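PDB 6KIA: enoyl-acyl carrier protein reductase from Uncultured bacterium, which reduces the carbon-carbon double bond of enoyl-acyl carrier proteins, probably using the bound NADH as hydride donor in fatty acid synthesis. Local coordinates for residues N35-E40 and P408-E413; N14-G19 and N154-H159; K314-G319 and I429-N434. All blocks are in the same frame, centred on the assembly; numbering follows the deposited sequence.

Interaction 1. Residues N35-E40 and P408-E413; sequences NGLINE and PLMFHE
The backbone carbonyl group of E40 covers one face of the F411 ring, with E40 C 4.3 Å above the plane at the ring centre, while L37 CD1 comes in at the ring edge and also packs 3.8 Å from F411 CB. One face of the H412 imidazole carries F411 CD2. E40 OE1 approaches that imidazole obliquely, 4.4 Å from H412 NE2, but H412 bonds elsewhere, through ND1 to the carbonyl of S13. F411 has CG anti to its backbone N (chi1 -173°), which swings the ring against the E40 carbonyl. E40 bends at chi2 (-70°) and crosses P408 at about a right angle, with E40 CG 3.6 Å from P408 N. Proline suits this spot because its nitrogen has no hydrogen needing a partner, so the E40 methylene can pack against it; the helix kinks here. L37 CD2 meets M410 CE at 4.3 Å; the contact between these segments is packing, without a hydrogen bond. The short helix axes cross at -52°, 8.4 Å apart. Helix 34-43 is the first helix of the Rossmann-like unit, between parallel strands 21-25 and 47-56; L37 and M410 both rest on Y239 of strand 234-240, and P408 leans on Q432 of helix 426-436.

Interaction 2. Residues N14-G19 and N154-H159; sequences NIFRKG and NAFFAH
F16 packs against N154 and F156 where the loop 14-19 approaches strand 155-159, which in this Rossmann-like sheet runs parallel to strand 21-25, the strand into which the loop leads. The loop itself is shaped by an Asx turn at N14.

The apolar part of the contact centres on the F16 ring, which is sandwiched. I15 CG1 sits 3.8 Å above the ring plane of F16, over its centre, and F156 CD1 lies over the opposite face, 3.7 Å from F16 CZ. The two phenylalanine rings are oblique, with centroids 5.3 Å apart and planes at 36°, so they form neither a stack nor an edge-to-face pair. N154 brings its CB obliquely to within 3.8 Å of F16 CE1, its amide plane perpendicular to the ring. Phenylalanine suits both places, since flat apolar groups fill the buried join between loop and strand, where F411 and F22 add further rings.

Polar groups fix the two backbones. N154 OD1 accepts from the backbone N of Q233, while D20 accepts from N154 N with one carboxylate oxygen and from R17 N with the other, tying loop to strand. Asparagine suits position 14 because its short amide reaches its own backbone two residues on with both ends: N14 OD1 accepts from F16 N at 3.0 Å, the donor standing above the carbonyl plane, and N14 ND2 gives a 2.9 Å bond to F16 O, in the carbonyl plane and on a lone pair.

Interaction 3. Residues K314-G319 and I429-N434; sequences KKENGG and IAKQLN
E316, which packs against A430 and K431, is the first residue to leave helix 309-315 and the centre of an inverse gamma turn; N317 then takes left-handed helical angles, and G319 becomes the N-cap of the next helix.

N434 holds the turn from the side of helix 426-436. Its ND2 donates to E316 O at 3.0 Å with an N-H...O angle of 150°, the donor standing well above the carbonyl plane. The same nitrogen also binds the carbonyl of L313, in the last turn of helix 309-315, so it grips one oxygen of the helix and one just beyond it. The other end of the amide, N434 OD1, accepts from a water that in turn accepts from G319 N at 2.9 Å. Asparagine suits this place by offering donor and acceptor side by side. G318, a glycine, brings its CA within 3.5 Å of N434 ND2, beside the K314 backbone.

E316 is bent at chi2 (-58°), which folds its methylenes over the helix: E316 CG rests 3.7 Å from A430 CB, alanine being small enough to admit it. The carboxylate meets the extended chain of K431 obliquely, with E316 OE1 3.2 Å from K431 CE. E316 OE1 and K431 NZ stay 4.5 Å apart, too far for a salt bridge; E316 OE2 is hydrogen-bonded to Y252 OH, and K431 NZ bonds weakly to R8 O.

This surface contact joins the link between helices 309-315 and 320-331 to helix 426-436, where N434 also reaches W321 and A322 of helix 320-331. I429 and Q432 meet helix 394-413.

In the fold
Interaction 1 is the middle member of a row. Its centre lies about 11 Å from that of interaction 2, and the two touch directly: F411 CD1 is 3.7 Å from F156 CE1, and L37 CD2 is 3.8 Å from A158 CB. Toward interaction 3, about 18 Å away between centres, L409 CD1 packs 3.7 Å from I429 CG1. Interactions 2 and 3 do not meet, their nearest atoms being about 11 Å apart. Helix 394-413 is therefore the shared element, with sheet and loop on one flank and helix 426-436 on another. Among these contacts interaction 1 comes near the bound NADH, with the M410 side chain about 8 Å away, against about 13 Å for F156.

Interaction 1. Residues N35-E40 and P408-E413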
loop_
_atom_site.group_PDB
_atom_site.type_symbol
_atom_site.label_atom_id
_atom_site.label_comp_id
_atom_site.label_asym_id
_atom_site.label_seq_id
_atom_site.Cartn_x
_atom_site.Cartn_y
_atom_site.Cartn_z
ATOM N N ASN A 35 6.980 -2.646 -7.409
ATOM C CA ASN A 35 8.195 -2.603 -8.245
ATOM C C ASN A 35 9.374 -3.277 -7.560
ATOM O O ASN A 35 10.126 -3.995 -8.214
ATOM C CB ASN A 35 8.567 -1.171 -8.621
ATOM C CG ASN A 35 7.668 -0.617 -9.688
ATOM O OD1 ASN A 35 7.766 -0.992 -10.868
ATOM N ND2 ASN A 35 6.736 0.226 -9.281
ATOM N N GLY A 36 9.566 -3.032 -6.263
ATOM C CA GLY A 36 10.690 -3.664 -5.570
ATOM C C GLY A 36 10.629 -5.189 -5.636
ATOM O O GLY A 36 11.631 -5.891 -5.874
ATOM N N LEU A 37 9.442 -5.717 -5.363
ATOM C CA LEU A 37 9.270 -7.156 -5.227
ATOM C C LEU A 37 9.334 -7.854 -6.578
ATOM O O LEU A 37 9.999 -8.881 -6.738
ATOM C CB LEU A 37 7.937 -7.446 -4.526
ATOM C CG LEU A 37 7.551 -8.918 -4.347
ATOM C CD1 LEU A 37 8.675 -9.699 -3.671
ATOM C CD2 LEU A 37 6.287 -9.002 -3.522
ATOM N N ILE A 38 8.646 -7.293 -7.560
ATOM C CA ILE A 38 8.595 -7.929 -8.858
ATOM C C ILE A 38 9.994 -7.959 -9.498
ATOM O O ILE A 38 10.376 -8.979 -10.104
ATOM C CB ILE A 38 7.550 -7.270 -9.766
ATOM C CG1 ILE A 38 7.214 -8.236 -10.904
ATOM C CG2 ILE A 38 8.024 -5.949 -10.294
ATOM C CD1 ILE A 38 5.979 -7.838 -11.680
ATOM N N ASN A 39 10.799 -6.923 -9.276
ATOM C CA ASN A 39 12.143 -6.958 -9.842
ATOM C C ASN A 39 12.943 -8.102 -9.231
ATOM O O ASN A 39 13.725 -8.788 -9.925
ATOM C CB ASN A 39 12.881 -5.638 -9.607
ATOM C CG ASN A 39 12.233 -4.460 -10.324
ATOM O OD1 ASN A 39 11.445 -4.631 -11.257
ATOM N ND2 ASN A 39 12.591 -3.258 -9.906
ATOM N N GLU A 40 12.703 -8.368 -7.946
ATOM C CA GLU A 40 13.383 -9.487 -7.297
ATOM C C GLU A 40 12.963 -10.793 -7.943
ATOM O O GLU A 40 13.798 -11.675 -8.270
ATOM C CB GLU A 40 13.089 -9.511 -5.797
ATOM C CG GLU A 40 13.800 -8.383 -5.103
ATOM C CD GLU A 40 15.292 -8.612 -5.067
ATOM O OE1 GLU A 40 15.711 -9.769 -4.844
ATOM O OE2 GLU A 40 16.033 -7.666 -5.362
ATOM N N PRO A 408 13.821 -7.052 -1.748
ATOM C CA PRO A 408 14.523 -8.257 -1.308
ATOM C C PRO A 408 14.092 -8.694 0.078
ATOM O O PRO A 408 14.057 -9.890 0.345
ATOM C CB PRO A 408 16.000 -7.851 -1.350
ATOM C CG PRO A 408 15.991 -6.375 -1.428
ATOM C CD PRO A 408 14.749 -5.982 -2.123
ATOM N N LEU A 409 13.765 -7.752 0.959
ATOM C CA LEU A 409 13.255 -8.151 2.260
ATOM C C LEU A 409 12.014 -9.038 2.124
ATOM O O LEU A 409 11.966 -10.113 2.717
ATOM C CB LEU A 409 12.919 -6.924 3.120
ATOM C CG LEU A 409 14.144 -6.201 3.708
ATOM C CD1 LEU A 409 13.733 -4.911 4.422
ATOM C CD2 LEU A 409 14.927 -7.114 4.647
ATOM N N MET A 410 11.011 -8.597 1.363
ATOM C CA MET A 410 9.789 -9.373 1.234
ATOM C C MET A 410 10.058 -10.654 0.425
ATOM O O MET A 410 9.585 -11.737 0.795
ATOM C CB MET A 410 8.695 -8.544 0.588
ATOM C CG MET A 410 8.265 -7.377 1.481
ATOM S SD MET A 410 7.083 -6.290 0.672
ATOM C CE MET A 410 5.674 -7.389 0.371
ATOM N N PHE A 411 10.859 -10.534 -0.635
ATOM C CA PHE A 411 11.118 -11.692 -1.500
ATOM C C PHE A 411 11.815 -12.801 -0.721
ATOM O O PHE A 411 11.428 -13.981 -0.810
ATOM C CB PHE A 411 11.957 -11.288 -2.719
ATOM C CG PHE A 411 12.121 -12.407 -3.721
ATOM C CD1 PHE A 411 11.051 -12.848 -4.476
ATOM C CD2 PHE A 411 13.352 -13.034 -3.865
ATOM C CE1 PHE A 411 11.213 -13.922 -5.391
ATOM C CE2 PHE A 411 13.524 -14.089 -4.771
ATOM C CZ PHE A 411 12.451 -14.519 -5.535
ATOM N N HIS A 412 12.829 -12.441 0.071
ATOM C CA HIS A 412 13.564 -13.465 0.812
ATOM C C HIS A 412 12.829 -13.935 2.073
ATOM O O HIS A 412 12.844 -15.128 2.386
ATOM C CB HIS A 412 14.980 -12.969 1.153
ATOM C CG HIS A 412 15.883 -12.866 -0.037
ATOM N ND1 HIS A 412 16.177 -13.949 -0.840
ATOM C CD2 HIS A 412 16.591 -11.823 -0.539
ATOM C CE1 HIS A 412 17.015 -13.575 -1.792
ATOM N NE2 HIS A 412 17.274 -12.290 -1.637
ATOM N N GLU A 413 12.172 -13.027 2.799
ATOM C CA GLU A 413 11.418 -13.459 3.956
ATOM C C GLU A 413 10.312 -14.433 3.537
ATOM O O GLU A 413 9.988 -15.368 4.271
ATOM C CB GLU A 413 10.818 -12.263 4.692
ATOM C CG GLU A 413 10.160 -12.606 6.034
ATOM C CD GLU A 413 11.152 -13.152 7.064
ATOM O OE1 GLU A 413 12.383 -12.975 6.905
ATOM O OE2 GLU A 413 10.688 -13.732 8.059
#

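Interaction 2. Residues N14-G19 and N154-H159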
loop_
_atom_site.group_PDB
_atom_site.type_symbol
_atom_site.label_atom_id
_atom_site.label_comp_id
_atom_site.label_asym_id
_atom_site.label_seq_id
_atom_site.Cartn_x
_atom_site.Cartn_y
_atom_site.Cartn_z
ATOM N N ASN A 14 16.398 -18.421 0.035
ATOM C CA ASN A 14 15.591 -18.339 -1.171
ATOM C C ASN A 14 15.283 -19.726 -1.717
ATOM O O ASN A 14 16.180 -20.549 -1.900
ATOM C CB ASN A 14 16.268 -17.524 -2.282
ATOM C CG ASN A 14 15.569 -17.702 -3.635
ATOM O OD1 ASN A 14 14.400 -17.331 -3.788
ATOM N ND2 ASN A 14 16.284 -18.221 -4.627
ATOM N N ILE A 15 14.015 -19.970 -2.001
ATOM C CA ILE A 15 13.602 -21.239 -2.605
ATOM C C ILE A 15 13.160 -21.101 -4.060
ATOM O O ILE A 15 12.872 -22.106 -4.723
ATOM C CB ILE A 15 12.445 -21.871 -1.817
ATOM C CG1 ILE A 15 11.192 -20.984 -1.900
ATOM C CG2 ILE A 15 12.846 -22.086 -0.365
ATOM C CD1 ILE A 15 9.961 -21.624 -1.294
ATOM N N PHE A 16 13.078 -19.873 -4.561
ATOM C CA PHE A 16 12.505 -19.649 -5.882
ATOM C C PHE A 16 13.558 -19.720 -6.989
ATOM O O PHE A 16 14.698 -19.246 -6.841
ATOM C CB PHE A 16 11.747 -18.308 -5.919
ATOM C CG PHE A 16 10.625 -18.234 -4.909
ATOM C CD1 PHE A 16 9.425 -18.890 -5.146
ATOM C CD2 PHE A 16 10.776 -17.516 -3.720
ATOM C CE1 PHE A 16 8.393 -18.853 -4.215
ATOM C CE2 PHE A 16 9.730 -17.480 -2.773
ATOM C CZ PHE A 16 8.537 -18.156 -3.046
ATOM N N ARG A 17 13.166 -20.347 -8.091
ATOM C CA ARG A 17 14.080 -20.659 -9.183
ATOM C C ARG A 17 13.346 -20.516 -10.510
ATOM O O ARG A 17 12.133 -20.330 -10.522
ATOM C CB ARG A 17 14.621 -22.088 -9.022
ATOM C CG ARG A 17 16.131 -22.192 -9.062
ATOM C CD ARG A 17 16.638 -23.350 -8.211
ATOM N NE ARG A 17 17.438 -22.878 -7.079
ATOM C CZ ARG A 17 17.061 -22.979 -5.807
ATOM N NH1 ARG A 17 15.905 -23.558 -5.500
ATOM N NH2 ARG A 17 17.840 -22.516 -4.839
ATOM N N LYS A 18 14.076 -20.620 -11.621
ATOM C CA LYS A 18 13.461 -20.787 -12.941
ATOM C C LYS A 18 12.341 -21.831 -12.938
ATOM O O LYS A 18 12.529 -22.941 -12.438
ATOM C CB LYS A 18 14.529 -21.206 -13.958
ATOM C CG LYS A 18 14.151 -21.001 -15.417
ATOM C CD LYS A 18 15.135 -21.732 -16.323
ATOM C CE LYS A 18 15.295 -23.188 -15.901
ATOM N NZ LYS A 18 16.369 -23.884 -16.666
ATOM N N GLY A 19 11.187 -21.465 -13.500
ATOM C CA GLY A 19 10.053 -22.363 -13.573
ATOM C C GLY A 19 9.005 -22.078 -12.516
ATOM O O GLY A 19 7.823 -22.408 -12.703
ATOM N N ASN A 154 7.014 -23.847 -7.311
ATOM C CA ASN A 154 6.690 -22.933 -6.219
ATOM C C ASN A 154 5.880 -21.798 -6.788
ATOM O O ASN A 154 6.094 -21.408 -7.927
ATOM C CB ASN A 154 7.962 -22.406 -5.554
ATOM C CG ASN A 154 8.802 -23.507 -4.929
ATOM O OD1 ASN A 154 8.275 -24.513 -4.471
ATOM N ND2 ASN A 154 10.120 -23.300 -4.888
ATOM N N ALA A 155 4.927 -21.284 -6.011
ATOM C CA ALA A 155 4.131 -20.158 -6.445
ATOM C C ALA A 155 4.151 -19.054 -5.361
ATOM O O ALA A 155 4.033 -19.315 -4.156
ATOM C CB ALA A 155 2.694 -20.588 -6.761
ATOM N N PHE A 156 4.260 -17.824 -5.836
ATOM C CA PHE A 156 4.352 -16.624 -5.006
ATOM C C PHE A 156 3.243 -15.693 -5.478
ATOM O O PHE A 156 3.315 -15.122 -6.574
ATOM C CB PHE A 156 5.757 -15.998 -5.199
ATOM C CG PHE A 156 6.121 -14.887 -4.232
ATOM C CD1 PHE A 156 7.441 -14.737 -3.820
ATOM C CD2 PHE A 156 5.156 -14.079 -3.653
ATOM C CE1 PHE A 156 7.808 -13.715 -2.913
ATOM C CE2 PHE A 156 5.518 -13.064 -2.750
ATOM C CZ PHE A 156 6.833 -12.910 -2.382
ATOM N N PHE A 157 2.197 -15.558 -4.661
ATOM C CA PHE A 157 1.079 -14.678 -4.987
ATOM C C PHE A 157 1.274 -13.376 -4.229
ATOM O O PHE A 157 1.243 -13.386 -3.002
ATOM C CB PHE A 157 -0.276 -15.307 -4.602
ATOM C CG PHE A 157 -0.642 -16.532 -5.394
ATOM C CD1 PHE A 157 -1.355 -16.427 -6.583
ATOM C CD2 PHE A 157 -0.302 -17.777 -4.925
ATOM C CE1 PHE A 157 -1.723 -17.557 -7.301
ATOM C CE2 PHE A 157 -0.665 -18.916 -5.620
ATOM C CZ PHE A 157 -1.366 -18.808 -6.833
ATOM N N ALA A 158 1.506 -12.269 -4.941
ATOM C CA ALA A 158 1.772 -10.987 -4.279
ATOM C C ALA A 158 0.572 -10.025 -4.411
ATOM O O ALA A 158 0.299 -9.462 -5.477
ATOM C CB ALA A 158 3.043 -10.354 -4.858
ATOM N N HIS A 159 -0.154 -9.857 -3.314
ATOM C CA HIS A 159 -1.331 -8.978 -3.270
ATOM C C HIS A 159 -0.886 -7.545 -3.079
ATOM O O HIS A 159 -0.010 -7.290 -2.267
ATOM C CB HIS A 159 -2.236 -9.441 -2.130
ATOM C CG HIS A 159 -3.431 -8.582 -1.874
ATOM N ND1 HIS A 159 -3.367 -7.432 -1.113
ATOM C CD2 HIS A 159 -4.741 -8.759 -2.179
ATOM C CE1 HIS A 159 -4.574 -6.906 -1.016
ATOM N NE2 HIS A 159 -5.427 -7.693 -1.650
#

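Interaction 3. Residues K314-G319 and I429-N434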
loop_
_atom_site.group_PDB
_atom_site.type_symbol
_atom_site.label_atom_id
_atom_site.label_comp_id
_atom_site.label_asym_id
_atom_site.label_seq_id
_atom_site.Cartn_x
_atom_site.Cartn_y
_atom_site.Cartn_z
ATOM N N LYS A 314 22.702 6.065 8.063
ATOM C CA LYS A 314 23.997 6.275 8.699
ATOM C C LYS A 314 24.155 5.338 9.873
ATOM O O LYS A 314 25.237 4.771 10.097
ATOM C CB LYS A 314 24.129 7.741 9.169
ATOM C CG LYS A 314 24.384 8.724 8.053
ATOM C CD LYS A 314 25.056 9.980 8.599
ATOM C CE LYS A 314 25.813 10.729 7.522
ATOM N NZ LYS A 314 25.995 12.151 7.928
ATOM N N LYS A 315 23.066 5.117 10.589
ATOM C CA LYS A 315 23.124 4.375 11.836
ATOM C C LYS A 315 23.412 2.890 11.598
ATOM O O LYS A 315 24.137 2.237 12.363
ATOM C CB LYS A 315 21.801 4.535 12.576
ATOM C CG LYS A 315 21.710 3.823 13.903
ATOM C CD LYS A 315 20.347 4.084 14.545
ATOM C CE LYS A 315 20.229 3.429 15.908
ATOM N NZ LYS A 315 21.127 4.109 16.889
ATOM N N GLU A 316 22.878 2.364 10.502
ATOM C CA GLU A 316 22.964 0.933 10.265
ATOM C C GLU A 316 24.202 0.546 9.469
ATOM O O GLU A 316 24.111 -0.065 8.408
ATOM C CB GLU A 316 21.684 0.468 9.567
ATOM C CG GLU A 316 20.461 0.716 10.415
ATOM C CD GLU A 316 20.507 0.048 11.780
ATOM O OE1 GLU A 316 21.115 -1.037 11.915
ATOM O OE2 GLU A 316 19.914 0.608 12.730
ATOM N N ASN A 317 25.362 0.898 10.021
ATOM C CA ASN A 317 26.656 0.635 9.386
ATOM C C ASN A 317 26.742 1.301 8.010
ATOM O O ASN A 317 27.177 0.686 7.026
ATOM C CB ASN A 317 26.921 -0.870 9.274
ATOM C CG ASN A 317 28.370 -1.183 8.917
ATOM O OD1 ASN A 317 28.653 -1.867 7.931
ATOM N ND2 ASN A 317 29.291 -0.668 9.718
ATOM N N GLY A 318 26.285 2.549 7.931
ATOM C CA GLY A 318 26.376 3.286 6.685
ATOM C C GLY A 318 27.842 3.550 6.354
ATOM O O GLY A 318 28.661 3.762 7.246
ATOM N N GLY A 319 28.166 3.548 5.070
ATOM C CA GLY A 319 29.505 3.878 4.614
ATOM C C GLY A 319 29.400 4.841 3.455
ATOM O O GLY A 319 28.559 5.740 3.488
ATOM N N ILE A 429 15.223 -1.905 6.795
ATOM C CA ILE A 429 15.357 -1.449 5.422
ATOM C C ILE A 429 16.727 -0.774 5.204
ATOM O O ILE A 429 17.379 -0.976 4.178
ATOM C CB ILE A 429 14.203 -0.490 5.069
ATOM C CG1 ILE A 429 12.917 -1.289 4.884
ATOM C CG2 ILE A 429 14.516 0.360 3.836
ATOM C CD1 ILE A 429 11.691 -0.437 5.049
ATOM N N ALA A 430 17.197 -0.015 6.192
ATOM C CA ALA A 430 18.516 0.598 6.093
ATOM C C ALA A 430 19.604 -0.481 6.092
ATOM O O ALA A 430 20.559 -0.404 5.306
ATOM C CB ALA A 430 18.717 1.600 7.244
ATOM N N LYS A 431 19.456 -1.488 6.949
ATOM C CA LYS A 431 20.405 -2.622 6.952
ATOM C C LYS A 431 20.485 -3.288 5.571
ATOM O O LYS A 431 21.587 -3.499 5.030
ATOM C CB LYS A 431 20.004 -3.680 7.982
ATOM C CG LYS A 431 20.176 -3.286 9.434
ATOM C CD LYS A 431 19.832 -4.442 10.353
ATOM C CE LYS A 431 20.165 -4.118 11.797
ATOM N NZ LYS A 431 19.660 -5.184 12.701
ATOM N N GLN A 432 19.320 -3.606 5.011
ATOM C CA GLN A 432 19.234 -4.199 3.677
ATOM C C GLN A 432 19.897 -3.285 2.611
ATOM O O GLN A 432 20.670 -3.750 1.767
ATOM C CB GLN A 432 17.758 -4.486 3.301
ATOM C CG GLN A 432 17.650 -4.923 1.887
ATOM C CD GLN A 432 18.114 -6.371 1.700
ATOM O OE1 GLN A 432 17.738 -7.261 2.460
ATOM N NE2 GLN A 432 19.052 -6.563 0.799
ATOM N N LEU A 433 19.627 -1.983 2.654
ATOM C CA LEU A 433 20.151 -1.103 1.612
ATOM C C LEU A 433 21.677 -0.927 1.731
ATOM O O LEU A 433 22.390 -0.911 0.726
ATOM C CB LEU A 433 19.484 0.272 1.706
ATOM C CG LEU A 433 18.025 0.346 1.233
ATOM C CD1 LEU A 433 17.353 1.620 1.728
ATOM C CD2 LEU A 433 18.031 0.265 -0.296
ATOM N N ASN A 434 22.183 -0.857 2.952
ATOM C CA ASN A 434 23.621 -0.713 3.118
ATOM C C ASN A 434 24.314 -1.996 2.692
ATOM O O ASN A 434 25.368 -1.944 2.071
ATOM C CB ASN A 434 23.966 -0.307 4.543
ATOM C CG ASN A 434 23.746 1.189 4.778
ATOM O OD1 ASN A 434 23.838 2.006 3.844
ATOM N ND2 ASN A 434 23.402 1.543 6.003
HETATM O O HOH W 1 26.388 2.606 2.926
#